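Local coordinates for ParB domain protein nuclease (Sulfolobus solfataricus, PDB 5K5D) that probably takes part in archaeal DNA segregation through a ParB-like N-terminal domain, and may also act as a nuclease, at residues E6-E11 with K81-S86; E12-E17 with V77-Y82; D22-T27 with Q88-A93; F49-D54 with T64-M69. The protein carries 4 engineered substitutions. One frame throughout, in Å; residues are numbered along the deposited sequence.

How the contacts relate
All four contacts lie in the ParB-like N-terminal part of the chain. Contacts 1 and 2 are successive portions of one antiparallel strand pair, 9-15 with 76-82; their centres are about 12 Å apart and they share Lys-81 and Tyr-82. Contact 4 begins on the next strand, 51-53, joined to 76-82 by the Leu-80 N to Leu-51 O bond of 2.7 Å, and reaches helix 63-71, beside which a citrate is bound; its centre is about 8 Å from that of contact 2. Contact 3 joins helices 23-26 and 90-99. It touches contact 1, where Phe-84 and Leu-7 pack on Lys-92, but stays about 6 Å, nearest atoms, from contact 4.

Contact 1: residues E6-E11 with K81-S86; sequences ELTYTE and KYDFDS
Tyr-9 and Tyr-82 face each other as a non-hydrogen-bonded antiparallel pair, their CA atoms 3.9 Å apart, and Thr-10 with Lys-81 makes the adjoining hydrogen-bonded pair. Here strand 9-15, an outermost strand of the mixed sheet in the ParB-like N-terminal domain, runs beside strand 76-82. Thr-10 N donates to Lys-81 O (2.9 Å), and Lys-81 N donates back to Thr-10 O. Past the tyrosines, Asp-83 N reaches Thr-8 O at 2.9 Å, which carries the pairing up to an inverse gamma turn centred on Asp-83.

The two tyrosines leave the same face of the sheet. Tyr-9 CB sits over the centre of the Tyr-82 ring, 9° off the ring normal, a CH-pi contact. Its chi1 of 67°, with CG between the backbone N and the carbonyl carbon, swings the Tyr-9 ring alongside, CD2 over the same face. The rings meet obliquely, planes 40° apart and centroids 4.6 Å apart. Leu-7 CB comes to the edge of the Tyr-82 ring. On the Thr-10 face, Lys-81 leads its amine away to Glu-12 and Tyr-57. The Asp-83 carboxylate is paired with Arg-55, while its CB lies alongside the methyl CG2 of Thr-8 at 3.5 Å.

Contact 2: residues E12-E17 with V77-Y82; sequences EVVSIE and VKILKY
Glu-12 and Ile-79 exchange two backbone hydrogen bonds, the shorter from Ile-79 N to Glu-12 O (2.9 Å). Val-14 and Val-77 form the next such pair: Val-77 N donates to Val-14 O at 2.9 Å, whereas the return bond, Val-14 N to Val-77 O, is longer at 3.3 Å. The N-to-C directions of 12-15 and 77-82 are 125° apart, well short of antiparallel, evidence of marked twist.

The charged interaction is a salt bridge, Glu-12 OE2 to Lys-81 NZ at 3.1 Å, whose hydrogen bond is weak. Glu-12 CG lies between the backbone N and the carbonyl carbon (chi1 58°), the chain extended beyond it, which carries the carboxylate to Lys-81. The two chains cross at a slant, OE2 close to both CE and NZ, while OE1 bonds the Tyr-57 hydroxyl. An alanine in place of Glu-12 is likely to leave Lys-81 without its carboxylate mate and Tyr-57 without one polar partner.

Among apolar groups, Val-14 CG2 touches Ile-79 CD1 at 4.0 Å, and Ile-16 crosses Val-77 at about a right angle. Strand 76-82 also pairs with 51-53, and Ile-16 and Val-77 pack on helix 63-71: an edge pair of the mixed sheet, with helix against it, of the ParB-like N-terminal domain.

Contact 3: residues D22-T27 with Q88-A93; sequences DDEFKT and QERDKA
Arg-90 NH1 donates to Asp-22 OD1 at 3.0 Å and, weakly, to Asp-22 OD2, forming a salt bridge at the edge of the guanidinium. NH1 meets OD1 from above the carboxylate plane, 42° out of it. Glu-24 comes to Arg-90 differently: its carboxylate lies nearly parallel to the guanidinium, planes 10° apart, with OE1 over the face and 2.7 Å from NH2. That oxygen lies too far out of the guanidinium plane for a hydrogen bond, which leaves an electrostatic pairing. Glu-24 OE2 turns to Arg-122 and the hydroxyl of Tyr-94.

Asp-22 is also the N-cap of the short, weakly bonded helix 23-26. With its CG anti to the backbone N (chi1 -178°), OD2 accepts from Glu-24 N at 3.0 Å and from Phe-25 N at 3.2 Å, the two donors arriving from opposite faces of the carboxylate. A leucine at Asp-22 would probably leave both amides uncapped and rob Arg-90 of its edge-on acceptor.

Farther out, Phe-25 places CZ against Ala-93 CB at 3.4 Å, and Arg-90 NH1 approaches the same ring obliquely. Phe-25 also packs on Tyr-94, Ile-97 and Tyr-63. Two acids share Arg-90, and Arg-122 supplies a second positive charge, so the charges are probably close to balanced; because Asp-22 caps one helix and binds an arginine of the other, the network ties the start of helix 23-26 to helix 90-99.

Contact 4: residues F49-D54 with T64-M69; sequences FPLIAD and TRLDIM
Leu-51 lays its CD2 methyl over the centre of the Arg-65 guanidinium, 3.5 Å above the plane, as the two side chains slide past each other in opposite directions. The other branch of the leucine turns to helix 63-71: CD1 meets CE of Met-69, modelled as selenomethionine, tip to tip at 3.4 Å. CD1 also lies 3.9 Å from Leu-66 CB, the two leucine side chains crossing at about a right angle.

No direct hydrogen bond joins the two segments. Strand 51-53 and helix 64-69 pass 10.1 Å apart at an angle of 113°, a sheet-to-helix packing within the ParB-like domain. Arg-65 closes a Gly-x-x-Arg sequence that in ParB relatives belongs to the nucleotide-phosphate site, and a citrate bound here, probably from the crystallisation liquor, is consistent with an anion pocket. Arg-65 N and Thr-64 OG1 hydrogen-bond this citrate.

The arginine chain bends at its third torsion (chi3 -73°), bringing the guanidinium back over Leu-51, with NH2 in a salt bridge to Asp-61. At the guanidinium edge, in its plane, a water accepts from Arg-65 NH1 at 3.1 Å and donates weakly to Pro-50 O at 3.5 Å.

Contact 1: residues E6-E11 with K81-S86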
loop_
_atom_site.group_PDB
_atom_site.type_symbol
_atom_site.label_atom_id
_atom_site.label_comp_id
_atom_site.label_asym_id
_atom_site.label_seq_id
_atom_site.Cartn_x
_atom_site.Cartn_y
_atom_site.Cartn_z
ATOM N N GLU B 6 10.606 -10.095 18.353
ATOM C CA GLU B 6 9.235 -10.592 18.380
ATOM C C GLU B 6 8.304 -9.576 19.020
ATOM O O GLU B 6 8.684 -8.887 19.966
ATOM C CB GLU B 6 9.155 -11.912 19.142
ATOM C CG GLU B 6 9.826 -13.070 18.441
ATOM C CD GLU B 6 10.061 -14.239 19.364
ATOM O OE1 GLU B 6 9.852 -15.388 18.922
ATOM O OE2 GLU B 6 10.458 -14.010 20.527
ATOM N N LEU B 7 7.084 -9.485 18.500
ATOM C CA LEU B 7 6.103 -8.547 19.029
ATOM C C LEU B 7 5.330 -9.165 20.182
ATOM O O LEU B 7 4.811 -10.272 20.066
ATOM C CB LEU B 7 5.141 -8.084 17.933
ATOM C CG LEU B 7 5.766 -7.309 16.773
ATOM C CD1 LEU B 7 4.683 -6.757 15.860
ATOM C CD2 LEU B 7 6.646 -6.189 17.299
ATOM N N THR B 8 5.268 -8.441 21.294
ATOM C CA THR B 8 4.525 -8.877 22.469
ATOM C C THR B 8 3.438 -7.867 22.817
ATOM O O THR B 8 3.587 -6.666 22.571
ATOM C CB THR B 8 5.439 -9.013 23.689
ATOM O OG1 THR B 8 4.649 -9.350 24.838
ATOM C CG2 THR B 8 6.155 -7.699 23.951
ATOM N N TYR B 9 2.350 -8.351 23.402
ATOM C CA TYR B 9 1.274 -7.467 23.807
ATOM C C TYR B 9 0.450 -8.068 24.932
ATOM O O TYR B 9 0.529 -9.262 25.216
ATOM C CB TYR B 9 0.369 -7.133 22.617
ATOM C CG TYR B 9 -0.411 -8.313 22.095
ATOM C CD1 TYR B 9 -1.616 -8.687 22.680
ATOM C CD2 TYR B 9 0.054 -9.057 21.018
ATOM C CE1 TYR B 9 -2.333 -9.771 22.207
ATOM C CE2 TYR B 9 -0.659 -10.139 20.535
ATOM C CZ TYR B 9 -1.852 -10.491 21.134
ATOM O OH TYR B 9 -2.567 -11.567 20.656
ATOM N N THR B 10 -0.348 -7.224 25.569
ATOM C CA THR B 10 -1.249 -7.673 26.610
ATOM C C THR B 10 -2.650 -7.152 26.310
ATOM O O THR B 10 -2.815 -6.133 25.633
ATOM C CB THR B 10 -0.772 -7.212 27.997
ATOM O OG1 THR B 10 -0.556 -5.796 27.985
ATOM C CG2 THR B 10 0.538 -7.898 28.358
ATOM N N GLU B 11 -3.655 -7.870 26.792
ATOM C CA GLU B 11 -5.039 -7.501 26.543
ATOM C C GLU B 11 -5.561 -6.692 27.720
ATOM O O GLU B 11 -5.479 -7.135 28.865
ATOM C CB GLU B 11 -5.889 -8.757 26.334
ATOM C CG GLU B 11 -7.012 -8.606 25.313
ATOM C CD GLU B 11 -8.215 -7.855 25.855
ATOM O OE1 GLU B 11 -8.284 -7.642 27.083
ATOM O OE2 GLU B 11 -9.095 -7.482 25.052
ATOM N N LYS B 81 -2.450 -3.814 23.821
ATOM C CA LYS B 81 -1.330 -2.915 24.051
ATOM C C LYS B 81 -0.017 -3.655 23.825
ATOM O O LYS B 81 0.357 -4.541 24.598
ATOM C CB LYS B 81 -1.370 -2.334 25.466
ATOM C CG LYS B 81 -0.383 -1.200 25.683
ATOM C CD LYS B 81 -0.453 -0.645 27.097
ATOM C CE LYS B 81 0.130 -1.621 28.103
ATOM N NZ LYS B 81 0.080 -1.067 29.485
ATOM N N TYR B 82 0.669 -3.291 22.750
ATOM C CA TYR B 82 1.951 -3.882 22.415
ATOM C C TYR B 82 3.068 -3.169 23.158
ATOM O O TYR B 82 2.979 -1.972 23.432
ATOM C CB TYR B 82 2.189 -3.813 20.910
ATOM C CG TYR B 82 1.416 -4.847 20.148
ATOM C CD1 TYR B 82 0.042 -4.731 19.977
ATOM C CD2 TYR B 82 2.056 -5.948 19.598
ATOM C CE1 TYR B 82 -0.674 -5.689 19.278
ATOM C CE2 TYR B 82 1.348 -6.909 18.899
ATOM C CZ TYR B 82 -0.013 -6.775 18.745
ATOM O OH TYR B 82 -0.711 -7.731 18.054
ATOM N N ASP B 83 4.125 -3.910 23.473
ATOM C CA ASP B 83 5.199 -3.379 24.293
ATOM C C ASP B 83 6.293 -2.718 23.466
ATOM O O ASP B 83 7.450 -3.123 23.505
ATOM C CB ASP B 83 5.795 -4.479 25.164
ATOM C CG ASP B 83 6.846 -3.955 26.113
ATOM O OD1 ASP B 83 6.670 -2.824 26.612
ATOM O OD2 ASP B 83 7.848 -4.662 26.348
ATOM N N PHE B 84 5.920 -1.696 22.715
ATOM C CA PHE B 84 6.899 -0.934 21.958
ATOM C C PHE B 84 6.388 0.480 21.735
ATOM O O PHE B 84 5.185 0.728 21.784
ATOM C CB PHE B 84 7.212 -1.611 20.623
ATOM C CG PHE B 84 6.153 -1.413 19.576
ATOM C CD1 PHE B 84 5.082 -2.287 19.479
ATOM C CD2 PHE B 84 6.235 -0.359 18.683
ATOM C CE1 PHE B 84 4.111 -2.112 18.515
ATOM C CE2 PHE B 84 5.266 -0.179 17.715
ATOM C CZ PHE B 84 4.203 -1.058 17.634
ATOM N N ASP B 85 7.314 1.403 21.515
ATOM C CA ASP B 85 6.972 2.795 21.282
ATOM C C ASP B 85 6.901 3.031 19.781
ATOM O O ASP B 85 7.922 3.016 19.094
ATOM C CB ASP B 85 8.023 3.703 21.922
ATOM C CG ASP B 85 7.599 5.152 21.962
ATOM O OD1 ASP B 85 6.896 5.597 21.031
ATOM O OD2 ASP B 85 7.970 5.848 22.932
ATOM N N SER B 86 5.688 3.235 19.276
ATOM C CA SER B 86 5.470 3.411 17.844
ATOM C C SER B 86 6.184 4.647 17.313
ATOM O O SER B 86 6.473 4.738 16.121
ATOM C CB SER B 86 3.978 3.518 17.537
ATOM O OG SER B 86 3.447 4.733 18.036
#

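Contact 2: residues E12-E17 with V77-Y82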
loop_
_atom_site.group_PDB
_atom_site.type_symbol
_atom_site.label_atom_id
_atom_site.label_comp_id
_atom_site.label_asym_id
_atom_site.label_seq_id
_atom_site.Cartn_x
_atom_site.Cartn_y
_atom_site.Cartn_z
ATOM N N GLU B 12 -6.080 -5.499 27.447
ATOM C CA GLU B 12 -6.626 -4.665 28.510
ATOM C C GLU B 12 -7.770 -3.773 28.046
ATOM O O GLU B 12 -7.942 -3.528 26.852
ATOM C CB GLU B 12 -5.527 -3.824 29.170
ATOM C CG GLU B 12 -4.772 -2.912 28.230
ATOM C CD GLU B 12 -3.744 -2.059 28.956
ATOM O OE1 GLU B 12 -4.090 -0.933 29.369
ATOM O OE2 GLU B 12 -2.592 -2.514 29.118
ATOM N N VAL B 13 -8.554 -3.302 29.009
ATOM C CA VAL B 13 -9.655 -2.395 28.734
ATOM C C VAL B 13 -9.326 -1.019 29.283
ATOM O O VAL B 13 -8.829 -0.886 30.401
ATOM C CB VAL B 13 -10.962 -2.879 29.365
ATOM C CG1 VAL B 13 -12.090 -1.911 29.042
ATOM C CG2 VAL B 13 -11.295 -4.274 28.874
ATOM N N VAL B 14 -9.606 0.004 28.488
ATOM C CA VAL B 14 -9.275 1.368 28.863
ATOM C C VAL B 14 -10.418 2.305 28.511
ATOM O O VAL B 14 -11.279 1.963 27.698
ATOM C CB VAL B 14 -8.005 1.842 28.137
ATOM C CG1 VAL B 14 -6.807 1.025 28.585
ATOM C CG2 VAL B 14 -8.189 1.744 26.638
ATOM N N SER B 15 -10.426 3.484 29.131
ATOM C CA SER B 15 -11.408 4.507 28.797
ATOM C C SER B 15 -11.256 4.857 27.325
ATOM O O SER B 15 -10.139 4.947 26.812
ATOM C CB SER B 15 -11.227 5.755 29.666
ATOM O OG SER B 15 -10.049 6.461 29.323
ATOM N N ILE B 16 -12.382 5.042 26.646
ATOM C CA ILE B 16 -12.372 5.238 25.203
ATOM C C ILE B 16 -11.557 6.467 24.794
ATOM O O ILE B 16 -11.029 6.533 23.685
ATOM C CB ILE B 16 -13.805 5.325 24.639
ATOM C CG1 ILE B 16 -13.789 5.237 23.112
ATOM C CG2 ILE B 16 -14.498 6.594 25.122
ATOM C CD1 ILE B 16 -15.151 5.037 22.509
ATOM N N GLU B 17 -11.437 7.424 25.707
ATOM C CA GLU B 17 -10.735 8.667 25.419
ATOM C C GLU B 17 -9.248 8.583 25.756
ATOM O O GLU B 17 -8.489 9.527 25.514
ATOM C CB GLU B 17 -11.387 9.828 26.171
ATOM C CG GLU B 17 -12.869 9.999 25.870
ATOM C CD GLU B 17 -13.134 10.309 24.409
ATOM O OE1 GLU B 17 -12.378 11.116 23.826
ATOM O OE2 GLU B 17 -14.092 9.743 23.840
ATOM N N VAL B 77 -12.912 0.754 25.622
ATOM C CA VAL B 77 -12.626 -0.126 24.502
ATOM C C VAL B 77 -11.530 -1.139 24.824
ATOM O O VAL B 77 -10.507 -0.803 25.423
ATOM C CB VAL B 77 -12.278 0.689 23.226
ATOM C CG1 VAL B 77 -11.354 1.845 23.561
ATOM C CG2 VAL B 77 -11.678 -0.207 22.152
ATOM N N LYS B 78 -11.774 -2.386 24.438
ATOM C CA LYS B 78 -10.797 -3.452 24.583
ATOM C C LYS B 78 -9.681 -3.230 23.571
ATOM O O LYS B 78 -9.945 -2.961 22.400
ATOM C CB LYS B 78 -11.467 -4.807 24.338
ATOM C CG LYS B 78 -12.667 -5.082 25.239
ATOM C CD LYS B 78 -13.794 -5.827 24.509
ATOM C CE LYS B 78 -13.417 -7.254 24.146
ATOM N NZ LYS B 78 -12.407 -7.323 23.049
ATOM N N ILE B 79 -8.435 -3.331 24.021
ATOM C CA ILE B 79 -7.300 -3.152 23.126
ATOM C C ILE B 79 -6.213 -4.208 23.317
ATOM O O ILE B 79 -6.193 -4.944 24.309
ATOM C CB ILE B 79 -6.657 -1.752 23.280
ATOM C CG1 ILE B 79 -5.990 -1.607 24.651
ATOM C CG2 ILE B 79 -7.687 -0.660 23.056
ATOM C CD1 ILE B 79 -5.211 -0.308 24.820
ATOM N N LEU B 80 -5.318 -4.283 22.338
ATOM C CA LEU B 80 -4.080 -5.024 22.492
ATOM C C LEU B 80 -2.946 -4.010 22.602
ATOM O O LEU B 80 -2.548 -3.397 21.607
ATOM C CB LEU B 80 -3.849 -5.965 21.309
ATOM C CG LEU B 80 -4.916 -7.035 21.070
ATOM C CD1 LEU B 80 -4.486 -7.994 19.965
ATOM C CD2 LEU B 80 -5.209 -7.798 22.348
ATOM N N LYS B 81 -2.450 -3.814 23.821
ATOM C CA LYS B 81 -1.330 -2.915 24.051
ATOM C C LYS B 81 -0.017 -3.655 23.825
ATOM O O LYS B 81 0.357 -4.541 24.598
ATOM C CB LYS B 81 -1.370 -2.334 25.466
ATOM C CG LYS B 81 -0.383 -1.200 25.683
ATOM C CD LYS B 81 -0.453 -0.645 27.097
ATOM C CE LYS B 81 0.130 -1.621 28.103
ATOM N NZ LYS B 81 0.080 -1.067 29.485
ATOM N N TYR B 82 0.669 -3.291 22.750
ATOM C CA TYR B 82 1.951 -3.882 22.415
ATOM C C TYR B 82 3.068 -3.169 23.158
ATOM O O TYR B 82 2.979 -1.972 23.432
ATOM C CB TYR B 82 2.189 -3.813 20.910
ATOM C CG TYR B 82 1.416 -4.847 20.148
ATOM C CD1 TYR B 82 0.042 -4.731 19.977
ATOM C CD2 TYR B 82 2.056 -5.948 19.598
ATOM C CE1 TYR B 82 -0.674 -5.689 19.278
ATOM C CE2 TYR B 82 1.348 -6.909 18.899
ATOM C CZ TYR B 82 -0.013 -6.775 18.745
ATOM O OH TYR B 82 -0.711 -7.731 18.054
#

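Contact 3: residues D22-T27 with Q88-A93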
loop_
_atom_site.group_PDB
_atom_site.type_symbol
_atom_site.label_atom_id
_atom_site.label_comp_id
_atom_site.label_asym_id
_atom_site.label_seq_id
_atom_site.Cartn_x
_atom_site.Cartn_y
_atom_site.Cartn_z
ATOM N N ASP B 22 -2.593 8.861 15.882
ATOM C CA ASP B 22 -1.437 9.277 15.108
ATOM C C ASP B 22 -1.921 9.535 13.693
ATOM O O ASP B 22 -2.425 8.629 13.026
ATOM C CB ASP B 22 -0.379 8.174 15.109
ATOM C CG ASP B 22 0.879 8.571 14.368
ATOM O OD1 ASP B 22 1.899 8.849 15.029
ATOM O OD2 ASP B 22 0.845 8.604 13.121
ATOM N N ASP B 23 -1.781 10.770 13.232
ATOM C CA ASP B 23 -2.401 11.161 11.972
ATOM C C ASP B 23 -1.888 10.361 10.779
ATOM O O ASP B 23 -2.592 10.207 9.782
ATOM C CB ASP B 23 -2.252 12.660 11.729
ATOM C CG ASP B 23 -3.561 13.307 11.343
ATOM O OD1 ASP B 23 -3.833 13.426 10.127
ATOM O OD2 ASP B 23 -4.330 13.675 12.259
ATOM N N GLU B 24 -0.671 9.839 10.886
ATOM C CA GLU B 24 -0.130 9.016 9.817
ATOM C C GLU B 24 -0.825 7.663 9.792
ATOM O O GLU B 24 -1.269 7.208 8.740
ATOM C CB GLU B 24 1.379 8.821 9.970
ATOM C CG GLU B 24 2.028 8.233 8.727
ATOM C CD GLU B 24 3.211 7.342 9.041
ATOM O OE1 GLU B 24 3.123 6.560 10.009
ATOM O OE2 GLU B 24 4.228 7.423 8.321
ATOM N N PHE B 25 -0.910 7.018 10.950
ATOM C CA PHE B 25 -1.570 5.721 11.038
ATOM C C PHE B 25 -3.036 5.877 10.688
ATOM O O PHE B 25 -3.654 4.977 10.117
ATOM C CB PHE B 25 -1.426 5.134 12.440
ATOM C CG PHE B 25 -0.002 4.948 12.873
ATOM C CD1 PHE B 25 0.341 4.971 14.217
ATOM C CD2 PHE B 25 1.001 4.756 11.933
ATOM C CE1 PHE B 25 1.656 4.804 14.616
ATOM C CE2 PHE B 25 2.318 4.588 12.325
ATOM C CZ PHE B 25 2.646 4.614 13.667
ATOM N N LYS B 26 -3.581 7.039 11.025
ATOM C CA LYS B 26 -4.986 7.340 10.783
ATOM C C LYS B 26 -5.319 7.316 9.298
ATOM O O LYS B 26 -6.453 7.036 8.916
ATOM C CB LYS B 26 -5.341 8.704 11.368
ATOM C CG LYS B 26 -6.772 9.142 11.111
ATOM C CD LYS B 26 -7.041 10.490 11.762
ATOM C CE LYS B 26 -8.513 10.855 11.698
ATOM N NZ LYS B 26 -8.787 12.139 12.402
ATOM N N THR B 27 -4.325 7.595 8.463
ATOM C CA THR B 27 -4.551 7.693 7.029
ATOM C C THR B 27 -3.797 6.642 6.226
ATOM O O THR B 27 -3.780 6.699 5.000
ATOM C CB THR B 27 -4.171 9.086 6.498
ATOM O OG1 THR B 27 -2.757 9.286 6.639
ATOM C CG2 THR B 27 -4.929 10.169 7.263
ATOM N N GLN B 88 9.129 5.488 18.097
ATOM C CA GLN B 88 10.540 5.158 17.951
ATOM C C GLN B 88 10.735 3.933 17.064
ATOM O O GLN B 88 11.642 3.899 16.232
ATOM C CB GLN B 88 11.192 4.944 19.316
ATOM C CG GLN B 88 11.248 6.200 20.173
ATOM C CD GLN B 88 12.105 6.023 21.408
ATOM O OE1 GLN B 88 13.332 6.110 21.344
ATOM N NE2 GLN B 88 11.463 5.770 22.544
ATOM N N GLU B 89 9.880 2.933 17.242
ATOM C CA GLU B 89 9.919 1.736 16.407
ATOM C C GLU B 89 8.757 1.710 15.408
ATOM O O GLU B 89 8.000 0.742 15.352
ATOM C CB GLU B 89 9.903 0.473 17.274
ATOM C CG GLU B 89 11.195 0.223 18.046
ATOM C CD GLU B 89 11.041 -0.856 19.112
ATOM O OE1 GLU B 89 10.457 -0.569 20.177
ATOM O OE2 GLU B 89 11.506 -1.993 18.889
ATOM N N ARG B 90 8.624 2.776 14.623
ATOM C CA ARG B 90 7.582 2.852 13.605
ATOM C C ARG B 90 7.447 1.555 12.816
ATOM O O ARG B 90 6.337 1.091 12.555
ATOM C CB ARG B 90 7.862 3.999 12.636
ATOM C CG ARG B 90 7.715 5.377 13.243
ATOM C CD ARG B 90 6.261 5.810 13.365
ATOM N NE ARG B 90 5.908 6.783 12.339
ATOM C CZ ARG B 90 4.809 7.527 12.378
ATOM N NH1 ARG B 90 3.972 7.405 13.398
ATOM N NH2 ARG B 90 4.550 8.395 11.407
ATOM N N ASP B 91 8.581 0.983 12.427
ATOM C CA ASP B 91 8.578 -0.220 11.605
ATOM C C ASP B 91 7.632 -1.273 12.167
ATOM O O ASP B 91 6.980 -1.997 11.409
ATOM C CB ASP B 91 9.996 -0.787 11.427
ATOM C CG ASP B 91 10.701 -1.047 12.747
ATOM O OD1 ASP B 91 10.712 -0.142 13.608
ATOM O OD2 ASP B 91 11.251 -2.157 12.926
ATOM N N LYS B 92 7.546 -1.346 13.491
ATOM C CA LYS B 92 6.656 -2.300 14.141
ATOM C C LYS B 92 5.184 -1.930 13.961
ATOM O O LYS B 92 4.342 -2.800 13.740
ATOM C CB LYS B 92 7.003 -2.444 15.621
ATOM C CG LYS B 92 8.285 -3.225 15.882
ATOM C CD LYS B 92 8.576 -3.310 17.367
ATOM C CE LYS B 92 9.689 -4.302 17.661
ATOM N NZ LYS B 92 10.964 -3.929 16.993
ATOM N N ALA B 93 4.876 -0.638 14.046
ATOM C CA ALA B 93 3.508 -0.174 13.825
ATOM C C ALA B 93 3.112 -0.440 12.378
ATOM O O ALA B 93 2.006 -0.899 12.097
ATOM C CB ALA B 93 3.381 1.304 14.150
#

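Contact 4: residues F49-D54 with T64-M69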
loop_
_atom_site.group_PDB
_atom_site.type_symbol
_atom_site.label_atom_id
_atom_site.label_comp_id
_atom_site.label_asym_id
_atom_site.label_seq_id
_atom_site.Cartn_x
_atom_site.Cartn_y
_atom_site.Cartn_z
ATOM N N PHE B 49 -13.601 -7.831 18.209
ATOM C CA PHE B 49 -12.147 -7.769 18.161
ATOM C C PHE B 49 -11.626 -6.501 18.828
ATOM O O PHE B 49 -12.227 -5.435 18.696
ATOM C CB PHE B 49 -11.668 -7.815 16.711
ATOM C CG PHE B 49 -11.922 -9.128 16.030
ATOM C CD1 PHE B 49 -11.583 -10.320 16.650
ATOM C CD2 PHE B 49 -12.504 -9.172 14.776
ATOM C CE1 PHE B 49 -11.816 -11.532 16.026
ATOM C CE2 PHE B 49 -12.740 -10.380 14.148
ATOM C CZ PHE B 49 -12.396 -11.561 14.775
ATOM N N PRO B 50 -10.503 -6.613 19.553
ATOM C CA PRO B 50 -9.906 -5.445 20.205
ATOM C C PRO B 50 -9.123 -4.603 19.210
ATOM O O PRO B 50 -8.745 -5.095 18.144
ATOM C CB PRO B 50 -8.956 -6.069 21.223
ATOM C CG PRO B 50 -8.546 -7.357 20.597
ATOM C CD PRO B 50 -9.750 -7.850 19.835
ATOM N N LEU B 51 -8.893 -3.343 19.557
ATOM C CA LEU B 51 -8.111 -2.453 18.717
ATOM C C LEU B 51 -6.626 -2.615 19.026
ATOM O O LEU B 51 -6.253 -3.251 20.015
ATOM C CB LEU B 51 -8.549 -1.003 18.922
ATOM C CG LEU B 51 -10.037 -0.737 18.692
ATOM C CD1 LEU B 51 -10.305 0.756 18.708
ATOM C CD2 LEU B 51 -10.496 -1.352 17.381
ATOM N N ILE B 52 -5.783 -2.041 18.177
ATOM C CA ILE B 52 -4.342 -2.220 18.291
ATOM C C ILE B 52 -3.659 -0.925 18.712
ATOM O O ILE B 52 -3.703 0.074 17.997
ATOM C CB ILE B 52 -3.738 -2.667 16.954
ATOM C CG1 ILE B 52 -4.439 -3.931 16.445
ATOM C CG2 ILE B 52 -2.244 -2.856 17.091
ATOM C CD1 ILE B 52 -4.420 -5.080 17.416
ATOM N N ALA B 53 -3.018 -0.947 19.873
ATOM C CA ALA B 53 -2.349 0.241 20.383
ATOM C C ALA B 53 -0.946 -0.094 20.862
ATOM O O ALA B 53 -0.633 -1.253 21.146
ATOM C CB ALA B 53 -3.154 0.860 21.507
ATOM N N ASP B 54 -0.098 0.925 20.948
ATOM C CA ASP B 54 1.248 0.713 21.453
ATOM C C ASP B 54 1.313 0.940 22.963
ATOM O O ASP B 54 0.289 1.084 23.635
ATOM C CB ASP B 54 2.265 1.594 20.716
ATOM C CG ASP B 54 2.228 3.045 21.169
ATOM O OD1 ASP B 54 1.480 3.379 22.119
ATOM O OD2 ASP B 54 2.972 3.855 20.577
ATOM N N THR B 64 -11.411 3.772 12.245
ATOM C CA THR B 64 -12.831 3.834 11.942
ATOM C C THR B 64 -13.632 3.237 13.102
ATOM O O THR B 64 -14.526 3.887 13.645
ATOM C CB THR B 64 -13.159 3.135 10.610
ATOM O OG1 THR B 64 -12.498 3.827 9.540
ATOM C CG2 THR B 64 -14.656 3.138 10.352
ATOM N N ARG B 65 -13.290 2.012 13.490
ATOM C CA ARG B 65 -13.936 1.348 14.616
ATOM C C ARG B 65 -14.001 2.228 15.863
ATOM O O ARG B 65 -15.038 2.310 16.516
ATOM C CB ARG B 65 -13.232 0.031 14.939
ATOM C CG ARG B 65 -13.412 -1.037 13.878
ATOM C CD ARG B 65 -12.603 -2.281 14.201
ATOM N NE ARG B 65 -11.176 -2.077 13.983
ATOM C CZ ARG B 65 -10.246 -3.002 14.194
ATOM N NH1 ARG B 65 -10.592 -4.203 14.638
ATOM N NH2 ARG B 65 -8.969 -2.728 13.963
ATOM N N LEU B 66 -12.895 2.881 16.200
ATOM C CA LEU B 66 -12.880 3.766 17.359
ATOM C C LEU B 66 -13.857 4.922 17.168
ATOM O O LEU B 66 -14.570 5.305 18.098
ATOM C CB LEU B 66 -11.475 4.312 17.628
ATOM C CG LEU B 66 -11.418 5.261 18.831
ATOM C CD1 LEU B 66 -11.786 4.525 20.111
ATOM C CD2 LEU B 66 -10.060 5.926 18.972
ATOM N N ASP B 67 -13.879 5.478 15.960
ATOM C CA ASP B 67 -14.754 6.604 15.659
ATOM C C ASP B 67 -16.228 6.219 15.802
ATOM O O ASP B 67 -17.030 6.964 16.370
ATOM C CB ASP B 67 -14.478 7.142 14.252
ATOM C CG ASP B 67 -15.332 8.352 13.918
ATOM O OD1 ASP B 67 -14.974 9.472 14.342
ATOM O OD2 ASP B 67 -16.365 8.182 13.235
ATOM N N ILE B 68 -16.572 5.046 15.284
ATOM C CA ILE B 68 -17.924 4.521 15.404
ATOM C C ILE B 68 -18.319 4.348 16.873
ATOM O O ILE B 68 -19.390 4.783 17.292
ATOM C CB ILE B 68 -18.052 3.181 14.670
ATOM C CG1 ILE B 68 -17.676 3.361 13.196
ATOM C CG2 ILE B 68 -19.455 2.617 14.823
ATOM C CD1 ILE B 68 -17.646 2.076 12.399
HETATM N N MSE B 69 -17.440 3.728 17.653
HETATM C CA MSE B 69 -17.717 3.454 19.058
HETATM C C MSE B 69 -17.867 4.736 19.862
HETATM O O MSE B 69 -18.648 4.801 20.813
HETATM C CB MSE B 69 -16.604 2.597 19.661
HETATM C CG MSE B 69 -16.563 1.177 19.134
HETATM SE SE MSE B 69 -15.269 0.105 20.113
HETATM C CE MSE B 69 -13.645 0.983 19.497
HETATM O O HOH W 1 -8.087 -6.080 14.883
#